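Local coordinates for aluminum resistance protein (Clostridium novyi, PDB 3I16) that probably cleaves carbon-sulfur bonds in amino acid substrates with the help of pyridoxal 5'-phosphate, in the manner of methionine gamma-lyase, at residues D79-Y82 with A83-N87; L194-E197 with D198-S201; P274-G277 with G278-S282; E303-K306 with G307-C311; D127-H130 with D131-G134. All blocks are in the same frame, centred on the assembly; numbering follows the deposited sequence.

Interaction 1. Residues D79-Y82 with A83-N87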
loop_
_atom_site.group_PDB
_atom_site.type_symbol
_atom_site.label_atom_id
_atom_site.label_comp_id
_atom_site.label_asym_id
_atom_site.label_seq_id
_atom_site.Cartn_x
_atom_site.Cartn_y
_atom_site.Cartn_z
ATOM N N ASP B 79 5.821 16.991 9.596
ATOM C CA ASP B 79 5.357 17.928 10.608
ATOM C C ASP B 79 6.202 19.213 10.562
ATOM O O ASP B 79 5.657 20.331 10.617
ATOM C CB ASP B 79 5.415 17.329 12.005
ATOM C CG ASP B 79 4.383 16.232 12.234
ATOM O OD1 ASP B 79 3.443 16.051 11.427
ATOM O OD2 ASP B 79 4.539 15.508 13.235
ATOM N N ALA B 80 7.511 19.042 10.404
ATOM C CA ALA B 80 8.446 20.162 10.331
ATOM C C ALA B 80 8.217 20.999 9.094
ATOM O O ALA B 80 8.285 22.230 9.154
ATOM C CB ALA B 80 9.918 19.651 10.386
ATOM N N VAL B 81 7.968 20.342 7.960
ATOM C CA VAL B 81 7.655 21.079 6.724
ATOM C C VAL B 81 6.370 21.903 6.899
ATOM O O VAL B 81 6.326 23.070 6.500
ATOM C CB VAL B 81 7.533 20.145 5.497
ATOM C CG1 VAL B 81 6.967 20.887 4.293
ATOM C CG2 VAL B 81 8.895 19.531 5.160
ATOM N N TYR B 82 5.334 21.295 7.486
ATOM C CA TYR B 82 4.059 21.996 7.717
ATOM C C TYR B 82 4.261 23.229 8.612
ATOM O O TYR B 82 3.708 24.304 8.350
ATOM C CB TYR B 82 3.001 21.069 8.349
ATOM C CG TYR B 82 1.985 20.472 7.400
ATOM C CD1 TYR B 82 2.358 19.578 6.411
ATOM C CD2 TYR B 82 0.629 20.768 7.533
ATOM C CE1 TYR B 82 1.414 19.047 5.536
ATOM C CE2 TYR B 82 -0.333 20.224 6.667
ATOM C CZ TYR B 82 0.068 19.357 5.685
ATOM O OH TYR B 82 -0.867 18.796 4.843
ATOM N N ALA B 83 5.044 23.047 9.667
ATOM C CA ALA B 83 5.359 24.102 10.633
ATOM C C ALA B 83 6.070 25.292 9.979
ATOM O O ALA B 83 5.731 26.453 10.265
ATOM C CB ALA B 83 6.154 23.531 11.809
ATOM N N ARG B 84 6.994 25.005 9.052
ATOM C CA ARG B 84 7.628 26.063 8.278
ATOM C C ARG B 84 6.641 26.766 7.350
ATOM O O ARG B 84 6.679 27.990 7.247
ATOM C CB ARG B 84 8.800 25.534 7.459
ATOM C CG ARG B 84 10.009 25.221 8.304
ATOM C CD ARG B 84 11.091 24.591 7.476
ATOM N NE ARG B 84 12.220 24.231 8.323
ATOM C CZ ARG B 84 13.181 25.073 8.687
ATOM N NH1 ARG B 84 13.185 26.343 8.272
ATOM N NH2 ARG B 84 14.161 24.636 9.463
ATOM N N VAL B 85 5.770 26.011 6.674
ATOM C CA VAL B 85 4.775 26.608 5.755
ATOM C C VAL B 85 3.860 27.587 6.489
ATOM O O VAL B 85 3.604 28.691 6.001
ATOM C CB VAL B 85 3.917 25.541 5.038
ATOM C CG1 VAL B 85 2.704 26.177 4.368
ATOM C CG2 VAL B 85 4.751 24.760 4.028
ATOM N N PHE B 86 3.380 27.172 7.659
ATOM C CA PHE B 86 2.500 27.981 8.515
ATOM C C PHE B 86 3.229 28.918 9.497
ATOM O O PHE B 86 2.599 29.664 10.239
ATOM C CB PHE B 86 1.549 27.058 9.291
ATOM C CG PHE B 86 0.503 26.412 8.426
ATOM C CD1 PHE B 86 -0.596 27.143 7.999
ATOM C CD2 PHE B 86 0.606 25.089 8.037
ATOM C CE1 PHE B 86 -1.577 26.557 7.197
ATOM C CE2 PHE B 86 -0.378 24.500 7.241
ATOM C CZ PHE B 86 -1.459 25.240 6.821
ATOM N N ASN B 87 4.552 28.901 9.483
ATOM C CA ASN B 87 5.349 29.714 10.390
ATOM C C ASN B 87 4.953 29.507 11.844
ATOM O O ASN B 87 4.735 30.466 12.581
ATOM C CB ASN B 87 5.290 31.200 9.997
ATOM C CG ASN B 87 5.794 31.443 8.584
ATOM O OD1 ASN B 87 6.923 31.070 8.263
ATOM N ND2 ASN B 87 4.964 32.074 7.731
#
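Four successive backbone hydrogen bonds, Ala83 N to Asp79 O through Phe86 N to Tyr82 O, carry 79-82 into 83-87 as the last turns of helix 73-86. The helix closes in a Schellman motif: Asn87 takes positive phi (53°) and sends its N back to Arg84 O in a weak bond of 3.2 Å. Tyr82 and Phe86, one turn apart, lie side by side and point the same way, with Tyr82 CD2 3.9 Å from Phe86 CE2. With CG beside its own backbone N (chi1 -71°), the Phe86 ring brings its edge to the Tyr82 carbonyl, near the ring plane. Both rings also meet Tyr256, so this face of the helix is an aromatic patch against the large mixed sheet. Val81 and Val85 pack more loosely, CG1 to CG2 at 4.5 Å, and both touch Ala51 of helix 17-54. Polar groups lie at the margins: Asp79 accepts from Val93 N and pairs with Arg94, and Arg84 forms a salt bridge with Glu55. On its way there the Arg84 chain runs extended past the Ala80 carbonyl, with Arg84 CG 3.6 Å from Ala80 O, while Val85 CG2 sits 3.4 Å from Val81 O.

Interaction 2. Residues L194-E197 with D198-S201. With EDO (1,2-ethanediol), chain N.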
loop_
_atom_site.group_PDB
_atom_site.type_symbol
_atom_site.label_atom_id
_atom_site.label_comp_id
_atom_site.label_asym_id
_atom_site.label_seq_id
_atom_site.Cartn_x
_atom_site.Cartn_y
_atom_site.Cartn_z
ATOM N N LEU B 194 -14.263 34.535 6.617
ATOM C CA LEU B 194 -13.397 35.546 7.248
ATOM C C LEU B 194 -12.067 35.678 6.549
ATOM O O LEU B 194 -11.371 34.698 6.334
ATOM C CB LEU B 194 -13.088 35.250 8.719
ATOM C CG LEU B 194 -14.173 35.354 9.768
ATOM C CD1 LEU B 194 -13.467 35.428 11.111
ATOM C CD2 LEU B 194 -15.033 36.567 9.582
ATOM N N LEU B 195 -11.701 36.912 6.229
ATOM C CA LEU B 195 -10.434 37.181 5.612
ATOM C C LEU B 195 -9.340 37.122 6.695
ATOM O O LEU B 195 -9.621 37.209 7.889
ATOM C CB LEU B 195 -10.456 38.554 4.971
ATOM C CG LEU B 195 -11.502 38.820 3.869
ATOM C CD1 LEU B 195 -11.520 40.294 3.490
ATOM C CD2 LEU B 195 -11.261 37.972 2.648
ATOM N N ILE B 196 -8.094 36.994 6.270
ATOM C CA ILE B 196 -6.963 36.987 7.198
ATOM C C ILE B 196 -6.944 38.265 8.053
ATOM O O ILE B 196 -6.591 38.201 9.247
ATOM C CB ILE B 196 -5.607 36.823 6.458
ATOM C CG1 ILE B 196 -5.492 35.431 5.824
ATOM C CG2 ILE B 196 -4.412 37.154 7.408
ATOM C CD1 ILE B 196 -5.491 34.224 6.809
ATOM N N GLU B 197 -7.313 39.413 7.461
ATOM C CA GLU B 197 -7.371 40.680 8.214
ATOM C C GLU B 197 -8.452 40.656 9.296
ATOM O O GLU B 197 -8.268 41.252 10.361
ATOM C CB GLU B 197 -7.559 41.907 7.303
ATOM C CG GLU B 197 -8.937 42.000 6.643
ATOM C CD GLU B 197 -9.164 43.281 5.860
ATOM O OE1 GLU B 197 -8.181 43.914 5.423
ATOM O OE2 GLU B 197 -10.351 43.644 5.674
ATOM N N ASP B 198 -9.576 39.985 9.021
ATOM C CA ASP B 198 -10.660 39.846 10.011
ATOM C C ASP B 198 -10.182 38.945 11.142
ATOM O O ASP B 198 -10.493 39.171 12.298
ATOM C CB ASP B 198 -11.922 39.218 9.403
ATOM C CG ASP B 198 -12.509 40.024 8.213
ATOM O OD1 ASP B 198 -12.604 41.255 8.286
ATOM O OD2 ASP B 198 -12.906 39.395 7.205
ATOM N N ILE B 199 -9.434 37.902 10.798
ATOM C CA ILE B 199 -8.907 36.990 11.796
ATOM C C ILE B 199 -7.915 37.732 12.685
ATOM O O ILE B 199 -7.965 37.595 13.906
ATOM C CB ILE B 199 -8.273 35.737 11.162
ATOM C CG1 ILE B 199 -9.382 34.876 10.535
ATOM C CG2 ILE B 199 -7.494 34.943 12.232
ATOM C CD1 ILE B 199 -8.915 33.739 9.608
ATOM N N LYS B 200 -7.050 38.546 12.078
ATOM C CA LYS B 200 -6.111 39.360 12.831
ATOM C C LYS B 200 -6.859 40.289 13.795
ATOM O O LYS B 200 -6.478 40.417 14.947
ATOM C CB LYS B 200 -5.243 40.223 11.909
ATOM C CG LYS B 200 -4.165 41.040 12.661
ATOM C CD LYS B 200 -3.331 41.882 11.720
ATOM C CE LYS B 200 -2.095 42.479 12.430
ATOM N NZ LYS B 200 -2.409 43.236 13.659
ATOM N N SER B 201 -7.915 40.939 13.333
ATOM C CA SER B 201 -8.631 41.866 14.210
ATOM C C SER B 201 -9.206 41.132 15.432
ATOM O O SER B 201 -9.193 41.677 16.509
ATOM C CB SER B 201 -9.715 42.650 13.451
ATOM O OG SER B 201 -10.805 41.804 13.176
HETATM C C1 EDO N . -16.207 38.673 6.543
HETATM O O1 EDO N . -17.295 39.580 6.359
HETATM C C2 EDO N . -15.274 38.798 5.350
HETATM O O2 EDO N . -14.713 40.110 5.282
HETATM O O HOH W 1 -13.109 42.973 6.319
#
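Asp198 turns its CG beside its own backbone N (chi1 -59°), which swings the carboxylate back over the start of the helix to Leu195, while Glu197 holds its CG between N and the carbonyl carbon (chi1 70°) and leans toward the same carboxylate. This is the N-terminal turn of helix 196-209, the crossover helix of a beta-alpha-beta unit between strands 177-183 and 214-218, and Leu195 is its N-cap residue. Asp198 OD2 accepts from Leu195 N at 2.9 Å, on its anti side and somewhat out of the carboxylate plane. A side chain three residues into the helix thus takes up the backbone N-H of the N-cap residue. Leu195 answers through its backbone, with Leu195 O receiving Ile199 N, and the next two bonds, Lys200 N to Ile196 O and Ser201 N to Glu197 O, carry the helix on. On the apolar side Leu194 CB meets Ile199 CG1 at 4.1 Å, while Leu194 CD2 rests against Asp198 CB at a similar distance.

The two acids stand with their carboxylate planes 75° apart, Glu197 OE2 4.2 Å from Asp198 OD1. One water donates to both oxygens and probably eases the repulsion. A 1,2-ethanediol, likely from the crystallisation liquor, donates to Asp198 OD2 and is also hydrogen-bonded to Lys161 NZ. Lys200 leads outward to a salt bridge with Asp204. One turn on, Ser201 OG donates to Asp198 O at 2.8 Å.

Interaction 3. Residues P274-G277 with G278-S282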
loop_
_atom_site.group_PDB
_atom_site.type_symbol
_atom_site.label_atom_id
_atom_site.label_comp_id
_atom_site.label_asym_id
_atom_site.label_seq_id
_atom_site.Cartn_x
_atom_site.Cartn_y
_atom_site.Cartn_z
ATOM N N PRO B 274 -2.159 10.519 26.861
ATOM C CA PRO B 274 -1.080 11.113 27.643
ATOM C C PRO B 274 0.098 10.148 27.775
ATOM O O PRO B 274 -0.099 8.939 28.003
ATOM C CB PRO B 274 -1.740 11.338 28.998
ATOM C CG PRO B 274 -3.163 11.709 28.626
ATOM C CD PRO B 274 -3.482 10.835 27.442
ATOM N N GLY B 275 1.307 10.677 27.566
ATOM C CA GLY B 275 2.522 9.892 27.679
ATOM C C GLY B 275 2.961 9.273 26.387
ATOM O O GLY B 275 4.068 8.764 26.317
ATOM N N ILE B 276 2.089 9.270 25.374
ATOM C CA ILE B 276 2.428 8.777 24.029
ATOM C C ILE B 276 2.413 9.968 23.046
ATOM O O ILE B 276 3.409 10.259 22.383
ATOM C CB ILE B 276 1.445 7.690 23.520
ATOM C CG1 ILE B 276 1.381 6.477 24.479
ATOM C CG2 ILE B 276 1.813 7.258 22.087
ATOM C CD1 ILE B 276 2.706 5.730 24.737
ATOM N N GLY B 277 1.276 10.644 22.933
ATOM C CA GLY B 277 1.163 11.788 22.031
ATOM C C GLY B 277 1.510 11.371 20.618
ATOM O O GLY B 277 1.085 10.295 20.162
ATOM N N GLY B 278 2.342 12.174 19.951
ATOM C CA GLY B 278 2.743 11.897 18.560
ATOM C C GLY B 278 3.940 10.981 18.346
ATOM O O GLY B 278 4.321 10.740 17.210
ATOM N N GLU B 279 4.517 10.442 19.417
ATOM C CA GLU B 279 5.705 9.589 19.289
ATOM C C GLU B 279 5.466 8.228 18.665
ATOM O O GLU B 279 6.410 7.614 18.177
ATOM C CB GLU B 279 6.334 9.338 20.641
ATOM C CG GLU B 279 6.930 10.528 21.326
ATOM C CD GLU B 279 7.734 10.076 22.544
ATOM O OE1 GLU B 279 7.314 10.392 23.681
ATOM O OE2 GLU B 279 8.741 9.340 22.360
ATOM N N CYS B 280 4.239 7.720 18.755
ATOM C CA CYS B 280 3.895 6.454 18.103
ATOM C C CYS B 280 2.876 6.735 17.041
ATOM O O CYS B 280 2.044 7.643 17.194
ATOM C CB CYS B 280 3.326 5.415 19.070
ATOM S SG CYS B 280 4.547 4.652 20.101
ATOM N N GLY B 281 2.906 5.939 15.985
ATOM C CA GLY B 281 1.978 6.129 14.870
ATOM C C GLY B 281 2.675 5.912 13.537
ATOM O O GLY B 281 3.289 6.830 12.999
ATOM N N SER B 282 2.604 4.691 13.024
ATOM C CA SER B 282 3.162 4.379 11.707
ATOM C C SER B 282 2.225 4.991 10.688
ATOM O O SER B 282 1.076 5.283 10.990
ATOM C CB SER B 282 3.331 2.886 11.508
ATOM O OG SER B 282 2.165 2.190 11.905
#
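The flat groups of Ile276 and Glu279 are the backbone amides of a tight turn, and the Ile276 carbonyl is where they meet. Glu279 N approaches Ile276 O at 3.2 Å, nearly straight at the hydrogen (160°) but 33° out of the carbonyl plane. Glu279 also lays the base of its side chain beside the same oxygen, with Glu279 CB 3.5 Å from Ile276 O. The bond spans a four-residue beta turn of type II', with Gly277 and Gly278 at its corners. Gly277 takes the positive phi (57°) that the first corner of this turn needs and that suits glycine. Beside the turn, Ile276 CG2, placed anti to the backbone N, touches Cys280 CB at 3.8 Å, a small apolar contact across the loop.

Cys280 continues onto Tyr68 and Tyr70, and Tyr68 is a pyridoxal 5'-phosphate-binding residue. In the second subunit, Thr128 packs on Ile276 and Val98 on Cys280. The loop thus lies on a subunit interface. It links helix 261-271, whose following residue Thr272 bonds Gly277 O, to the long helix 287-318, while Arg94 of strand 90-94 holds Gly278 O.

Interaction 4. Residues E303-K306 with G307-C311. With EDO (1,2-ethanediol), chain L.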
loop_
_atom_site.group_PDB
_atom_site.type_symbol
_atom_site.label_atom_id
_atom_site.label_comp_id
_atom_site.label_asym_id
_atom_site.label_seq_id
_atom_site.Cartn_x
_atom_site.Cartn_y
_atom_site.Cartn_z
ATOM N N GLU B 303 -7.112 26.211 -8.616
ATOM C CA GLU B 303 -7.937 25.619 -9.660
ATOM C C GLU B 303 -9.372 25.575 -9.141
ATOM O O GLU B 303 -10.298 25.951 -9.844
ATOM C CB GLU B 303 -7.468 24.199 -10.014
ATOM C CG GLU B 303 -6.115 24.111 -10.685
ATOM C CD GLU B 303 -6.060 24.867 -12.017
ATOM O OE1 GLU B 303 -6.964 24.694 -12.868
ATOM O OE2 GLU B 303 -5.091 25.611 -12.219
ATOM N N ALA B 304 -9.547 25.137 -7.890
ATOM C CA ALA B 304 -10.871 25.057 -7.268
ATOM C C ALA B 304 -11.489 26.441 -7.106
ATOM O O ALA B 304 -12.693 26.631 -7.358
ATOM C CB ALA B 304 -10.798 24.341 -5.892
ATOM N N LEU B 305 -10.679 27.404 -6.679
ATOM C CA LEU B 305 -11.198 28.740 -6.462
ATOM C C LEU B 305 -11.645 29.401 -7.779
ATOM O O LEU B 305 -12.659 30.087 -7.797
ATOM C CB LEU B 305 -10.178 29.625 -5.756
ATOM C CG LEU B 305 -10.752 30.975 -5.362
ATOM C CD1 LEU B 305 -11.847 30.752 -4.309
ATOM C CD2 LEU B 305 -9.661 31.848 -4.863
ATOM N N LYS B 306 -10.886 29.194 -8.856
ATOM C CA LYS B 306 -11.275 29.680 -10.199
ATOM C C LYS B 306 -12.624 29.075 -10.611
ATOM O O LYS B 306 -13.513 29.752 -11.203
ATOM C CB LYS B 306 -10.173 29.387 -11.231
ATOM C CG LYS B 306 -9.010 30.321 -11.098
ATOM C CD LYS B 306 -7.859 29.991 -12.051
ATOM C CE LYS B 306 -6.664 30.900 -11.784
ATOM N NZ LYS B 306 -5.560 30.752 -12.791
ATOM N N GLY B 307 -12.817 27.819 -10.258
ATOM C CA GLY B 307 -14.108 27.172 -10.484
ATOM C C GLY B 307 -15.234 27.843 -9.700
ATOM O O GLY B 307 -16.332 28.016 -10.225
ATOM N N ALA B 308 -14.965 28.206 -8.443
ATOM C CA ALA B 308 -15.943 28.898 -7.599
ATOM C C ALA B 308 -16.332 30.261 -8.183
ATOM O O ALA B 308 -17.513 30.628 -8.207
ATOM C CB ALA B 308 -15.400 29.071 -6.161
ATOM N N ILE B 309 -15.331 30.995 -8.673
ATOM C CA ILE B 309 -15.561 32.325 -9.237
ATOM C C ILE B 309 -16.392 32.217 -10.519
ATOM O O ILE B 309 -17.333 32.989 -10.723
ATOM C CB ILE B 309 -14.215 33.070 -9.494
ATOM C CG1 ILE B 309 -13.474 33.278 -8.150
ATOM C CG2 ILE B 309 -14.480 34.375 -10.179
ATOM C CD1 ILE B 309 -12.011 33.743 -8.256
ATOM N N LEU B 310 -16.048 31.264 -11.379
ATOM C CA LEU B 310 -16.835 31.018 -12.588
ATOM C C LEU B 310 -18.287 30.645 -12.217
ATOM O O LEU B 310 -19.219 31.110 -12.838
ATOM C CB LEU B 310 -16.233 29.899 -13.411
ATOM C CG LEU B 310 -17.098 29.293 -14.527
ATOM C CD1 LEU B 310 -17.379 30.322 -15.592
ATOM C CD2 LEU B 310 -16.378 28.049 -15.097
ATOM N N CYS B 311 -18.438 29.747 -11.242
ATOM C CA CYS B 311 -19.756 29.330 -10.796
ATOM C C CYS B 311 -20.523 30.564 -10.333
ATOM O O CYS B 311 -21.640 30.762 -10.744
ATOM C CB CYS B 311 -19.642 28.318 -9.662
ATOM S SG CYS B 311 -21.262 27.756 -9.063
HETATM C C1 EDO L . -6.733 27.215 -15.111
HETATM O O1 EDO L . -6.534 25.795 -15.068
HETATM C C2 EDO L . -5.428 27.964 -14.880
HETATM O O2 EDO L . -5.002 27.937 -13.504
#
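Lys306 leaves the helix with CB at the ordinary spacing to the next peptide N, that of Gly307, and then runs extended beyond CG toward the side of Glu303. Lys306 CD and CE each pass 3.8 Å from O2 of a 1,2-ethanediol, and Lys306 NZ donates to that same O2 at 3.0 Å while also making a salt bridge with Asp38. The diol, probably from the crystallisation liquor, links the lysine to Glu303 one turn back, its O2 donating to Glu303 OE2 at 2.7 Å; the approach of its O1 to Glu303 OE1 is so short as to be doubtful. Glu303 can face it because its chain bends at chi2 (-60°), and Glu303 OE1 also accepts from Phe411 N.

Around the helix from these polar ends, Leu305 crosses Ile309, with Leu305 CG 4.2 Å from Ile309 CD1, and Leu305 CD1 lies 4.3 Å from Ala308 CB. Ile309 CG1 also sits 3.3 Å from Leu305 O, the carbonyl that accepts Ile309 N. Leu305 and Ile309 both pack on Leu37 of helix 17-54, while Leu310 reaches Phe411 and Lys415 of helix 411-425. The contact is regular i to i+4 alpha-helical bonding, in the middle of the long helix 287-318, which is held here between two other helices of the fold.

Interaction 5. Residues D127-H130 with D131-G134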
loop_
_atom_site.group_PDB
_atom_site.type_symbol
_atom_site.label_atom_id
_atom_site.label_comp_id
_atom_site.label_asym_id
_atom_site.label_seq_id
_atom_site.Cartn_x
_atom_site.Cartn_y
_atom_site.Cartn_z
ATOM N N ASP B 127 -22.024 22.417 11.948
ATOM C CA ASP B 127 -22.856 21.346 12.482
ATOM C C ASP B 127 -22.230 20.202 13.236
ATOM O O ASP B 127 -22.681 19.860 14.330
ATOM C CB ASP B 127 -23.682 20.709 11.346
ATOM C CG ASP B 127 -24.515 21.723 10.576
ATOM O OD1 ASP B 127 -23.909 22.615 9.934
ATOM O OD2 ASP B 127 -25.759 21.599 10.594
ATOM N N THR B 128 -21.215 19.593 12.647
ATOM C CA THR B 128 -20.639 18.385 13.230
ATOM C C THR B 128 -19.922 18.667 14.557
ATOM O O THR B 128 -19.711 17.743 15.338
ATOM C CB THR B 128 -19.701 17.666 12.243
ATOM O OG1 THR B 128 -18.468 18.397 12.137
ATOM C CG2 THR B 128 -20.352 17.558 10.866
ATOM N N LEU B 129 -19.623 19.945 14.841
ATOM C CA LEU B 129 -18.946 20.295 16.080
ATOM C C LEU B 129 -19.923 20.392 17.249
ATOM O O LEU B 129 -19.512 20.345 18.412
ATOM C CB LEU B 129 -18.163 21.593 15.885
ATOM C CG LEU B 129 -16.746 21.701 16.426
ATOM C CD1 LEU B 129 -15.868 20.480 16.065
ATOM C CD2 LEU B 129 -16.130 22.986 15.864
ATOM N N HIS B 130 -21.220 20.449 16.974
ATOM C CA HIS B 130 -22.200 20.610 18.059
ATOM C C HIS B 130 -22.194 19.471 19.079
ATOM O O HIS B 130 -22.305 19.717 20.284
ATOM C CB HIS B 130 -23.601 20.836 17.494
ATOM C CG HIS B 130 -23.745 22.137 16.751
ATOM N ND1 HIS B 130 -24.878 22.913 16.834
ATOM C CD2 HIS B 130 -22.880 22.820 15.958
ATOM C CE1 HIS B 130 -24.724 23.991 16.087
ATOM N NE2 HIS B 130 -23.521 23.956 15.542
ATOM N N ASP B 131 -22.041 18.236 18.612
ATOM C CA ASP B 131 -21.968 17.083 19.508
ATOM C C ASP B 131 -20.632 16.981 20.253
ATOM O O ASP B 131 -20.573 16.441 21.351
ATOM C CB ASP B 131 -22.211 15.788 18.733
ATOM C CG ASP B 131 -23.682 15.596 18.336
ATOM O OD1 ASP B 131 -24.569 16.331 18.819
ATOM O OD2 ASP B 131 -23.934 14.681 17.533
ATOM N N VAL B 132 -19.575 17.480 19.631
ATOM C CA VAL B 132 -18.253 17.471 20.202
ATOM C C VAL B 132 -18.241 18.398 21.399
ATOM O O VAL B 132 -17.702 18.054 22.454
ATOM C CB VAL B 132 -17.199 17.917 19.162
ATOM C CG1 VAL B 132 -15.824 17.995 19.779
ATOM C CG2 VAL B 132 -17.182 16.940 17.957
ATOM N N ILE B 133 -18.875 19.564 21.234
ATOM C CA ILE B 133 -18.933 20.595 22.272
ATOM C C ILE B 133 -20.000 20.290 23.314
ATOM O O ILE B 133 -19.816 20.550 24.506
ATOM C CB ILE B 133 -19.213 21.994 21.638
ATOM C CG1 ILE B 133 -18.043 22.390 20.726
ATOM C CG2 ILE B 133 -19.411 23.024 22.736
ATOM C CD1 ILE B 133 -18.344 23.463 19.690
ATOM N N GLY B 134 -21.104 19.719 22.852
ATOM C CA GLY B 134 -22.261 19.415 23.688
ATOM C C GLY B 134 -23.197 20.615 23.755
ATOM O O GLY B 134 -23.902 20.784 24.740
HETATM O O HOH W 2 -22.983 17.749 16.075
#
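Leu129 and Ile133 touch first, Leu129 CG 4.0 Å from Ile133 CD1, one turn apart on the short helix 129-133 of a beta-alpha-beta unit between strands 117-120 and 150-153. Their backbones are joined as well: Ile133 N donates to Leu129 O at 3.0 Å, close to the direction of the C=O bond. Ile133 turns its CG1 beside its own backbone N (chi1 -64°), which lays CG1 3.4 Å from that same Leu129 O. Val132 covers the neighbouring side, its CG2 4.2 Å from Leu129 CD1 and close to the Thr128 carbonyl. Leu129 and Val132 both pack on Thr101 of helix 100-111, and Leu129 reaches Leu104 too.

In the next shell the ends of the helix are fixed. At the start, His130 N bonds back to Asp127 O, and a water donates to that same oxygen while accepting from Asp131 N, so it bridges the first turn. His130 is held from outside by its NE2 to Pro125 O. Thr128 OG1 bonds Thr101 OG1, tying this turn to a pyridoxal 5'-phosphate-binding residue; the Thr128 side chain itself lies about 5 Å from the bound cofactor. From the second subunit, Gly275 meets Asp131 and Pro274 meets Val132. At the far end Gly134 leaves the helix with positive phi (87°), and Gly134 N closes a 2.8 Å bond to His130 O.

In the fold
All five contacts are local, and none touches another within the chain. Interactions 1 and 4 are buried turns of helices that share helix 17-54 as a neighbour, but interaction 1 adds an aromatic face while interaction 4 is aliphatic, with Glu303 and Lys306 bridged by a diol at one edge. Interaction 2 starts one helix and interaction 5 spans the whole of another, in two beta-alpha-beta units of the same mixed sheet; a water joins two carboxylates in the first, backbone atoms in the second. Interaction 3 is the sole loop, partly buried and glycine-rich. It and interaction 5 both face the second subunit, residues 274-276 of one chain meeting 128-132 of the other.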